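Local coordinates for protein phage terminase large subunit (Thermus phage P7426, PDB 7KS4) that probably acts as the ATP-driven motor that translocates viral DNA into empty capsids and as the endonuclease that cuts the viral genome to begin and end packaging, this piece being its ATPase domain, at residues I70-T74 with Y75-E79. Residues are numbered along the deposited sequence; the frame is centred on the assembly and turned at random.
Sequences IIAPT and YDQAE
T74 caps the helix that begins at Y75, and two hydrogen bonds from Q77 and A78 start the helical turn. T74 occupies the N-cap position, and its OG1 makes the capping bond to the backbone N of Q77 at 3.2 Å, with an N-H...O angle of 151°. The first torsion of T74 sets the hydroxyl between its own backbone N and carbonyl carbon, from where it reaches the first turn. The O of T74 takes the N-H of A78 at 2.9 Å, the donor tilted 21° from the carbonyl plane. Together they engage two of the amides at the start of the helix, each with an acceptor from the same residue.

Apolar contacts close the space between strand and helix. The methyl of A72 lies against the backbone of the first turn, its CB 3.3 Å from A78 N, and also meets the CB of A78 at 3.8 Å. Two residues earlier in the strand, I70 extends CD1 to within 3.7 Å of A78 CA, so two strand side chains converge on one alanine. Q77 adds to the packing: its CG lies 3.6 Å from A72 CB and more loosely beside CD of P73. With CG anti to the backbone N (chi1 -174°) and a bend at chi2, its amide turns away from the strand, and NE2 donates to OD2 of D154 in the predicted Walker B motif. The Q77 side chain comes within about 4 Å of the bound magnesium ion.

Strand 67-72 thus reverses into helix 75-92 through the two-residue link P73-T74, their short axes 7.0 Å apart, in the P-loop ATPase domain. The strand runs between parallel strands 126-136 and 150-153 in the central sheet, and the side chain of P73 lies about 4 Å from that of E155, the predicted catalytic glutamate.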
loop_
_atom_site.group_PDB
_atom_site.type_symbol
_atom_site.label_atom_id
_atom_site.label_comp_id
_atom_site.label_asym_id
_atom_site.label_seq_id
_atom_site.Cartn_x
_atom_site.Cartn_y
_atom_site.Cartn_z
ATOM N N ILE A 70 7.507 1.083 -2.795
ATOM C CA ILE A 70 6.221 0.824 -3.428
ATOM C C ILE A 70 6.510 0.232 -4.798
ATOM O O ILE A 70 7.279 0.803 -5.582
ATOM C CB ILE A 70 5.341 2.086 -3.530
ATOM C CG1 ILE A 70 3.996 1.739 -4.205
ATOM C CG2 ILE A 70 6.069 3.213 -4.249
ATOM C CD1 ILE A 70 3.954 1.881 -5.737
ATOM N N ILE A 71 5.919 -0.926 -5.072
ATOM C CA ILE A 71 6.119 -1.641 -6.325
ATOM C C ILE A 71 4.774 -1.729 -7.028
ATOM O O ILE A 71 3.775 -2.124 -6.417
ATOM C CB ILE A 71 6.701 -3.048 -6.098
ATOM C CG1 ILE A 71 7.831 -2.988 -5.068
ATOM C CG2 ILE A 71 7.178 -3.637 -7.440
ATOM C CD1 ILE A 71 8.404 -4.335 -4.701
ATOM N N ALA A 72 4.752 -1.360 -8.299
ATOM C CA ALA A 72 3.578 -1.478 -9.149
ATOM C C ALA A 72 3.949 -2.244 -10.401
ATOM O O ALA A 72 5.123 -2.564 -10.621
ATOM C CB ALA A 72 3.028 -0.088 -9.515
ATOM N N PRO A 73 2.971 -2.583 -11.244
ATOM C CA PRO A 73 3.311 -3.263 -12.505
ATOM C C PRO A 73 4.165 -2.422 -13.436
ATOM O O PRO A 73 4.987 -2.979 -14.177
ATOM C CB PRO A 73 1.940 -3.570 -13.121
ATOM C CG PRO A 73 0.995 -3.592 -11.962
ATOM C CD PRO A 73 1.515 -2.534 -11.023
ATOM N N THR A 74 3.994 -1.100 -13.421
ATOM C CA THR A 74 4.733 -0.182 -14.277
ATOM C C THR A 74 5.233 0.990 -13.446
ATOM O O THR A 74 4.744 1.247 -12.343
ATOM C CB THR A 74 3.865 0.356 -15.414
ATOM O OG1 THR A 74 2.759 1.083 -14.860
ATOM C CG2 THR A 74 3.345 -0.783 -16.292
ATOM N N TYR A 75 6.204 1.721 -13.999
ATOM C CA TYR A 75 6.706 2.907 -13.313
ATOM C C TYR A 75 5.645 3.999 -13.250
ATOM O O TYR A 75 5.525 4.695 -12.235
ATOM C CB TYR A 75 7.972 3.425 -13.997
ATOM C CG TYR A 75 9.237 2.821 -13.433
ATOM C CD1 TYR A 75 9.559 2.978 -12.089
ATOM C CD2 TYR A 75 10.111 2.096 -14.235
ATOM C CE1 TYR A 75 10.707 2.432 -11.558
ATOM C CE2 TYR A 75 11.268 1.544 -13.705
ATOM C CZ TYR A 75 11.557 1.717 -12.365
ATOM O OH TYR A 75 12.699 1.178 -11.819
ATOM N N ASP A 76 4.863 4.162 -14.319
ATOM C CA ASP A 76 3.796 5.159 -14.305
ATOM C C ASP A 76 2.783 4.862 -13.205
ATOM O O ASP A 76 2.237 5.784 -12.587
ATOM C CB ASP A 76 3.108 5.215 -15.669
ATOM C CG ASP A 76 4.006 5.780 -16.754
ATOM O OD1 ASP A 76 4.791 6.709 -16.464
ATOM O OD2 ASP A 76 3.925 5.295 -17.901
ATOM N N GLN A 77 2.517 3.581 -12.949
ATOM C CA GLN A 77 1.617 3.229 -11.856
ATOM C C GLN A 77 2.285 3.452 -10.504
ATOM O O GLN A 77 1.648 3.948 -9.568
ATOM C CB GLN A 77 1.157 1.778 -11.995
ATOM C CG GLN A 77 0.104 1.360 -10.970
ATOM C CD GLN A 77 -1.190 2.141 -11.106
ATOM O OE1 GLN A 77 -1.545 2.592 -12.198
ATOM N NE2 GLN A 77 -1.906 2.305 -9.993
ATOM N N ALA A 78 3.565 3.096 -10.380
ATOM C CA ALA A 78 4.264 3.303 -9.118
ATOM C C ALA A 78 4.380 4.782 -8.781
ATOM O O ALA A 78 4.408 5.143 -7.598
ATOM C CB ALA A 78 5.649 2.668 -9.177
ATOM N N GLU A 79 4.456 5.643 -9.801
ATOM C CA GLU A 79 4.562 7.083 -9.581
ATOM C C GLU A 79 3.364 7.642 -8.832
ATOM O O GLU A 79 3.476 8.707 -8.215
ATOM C CB GLU A 79 4.703 7.820 -10.916
ATOM C CG GLU A 79 6.075 7.708 -11.562
ATOM C CD GLU A 79 6.087 8.196 -13.005
ATOM O OE1 GLU A 79 5.210 9.011 -13.370
ATOM O OE2 GLU A 79 6.971 7.757 -13.774
#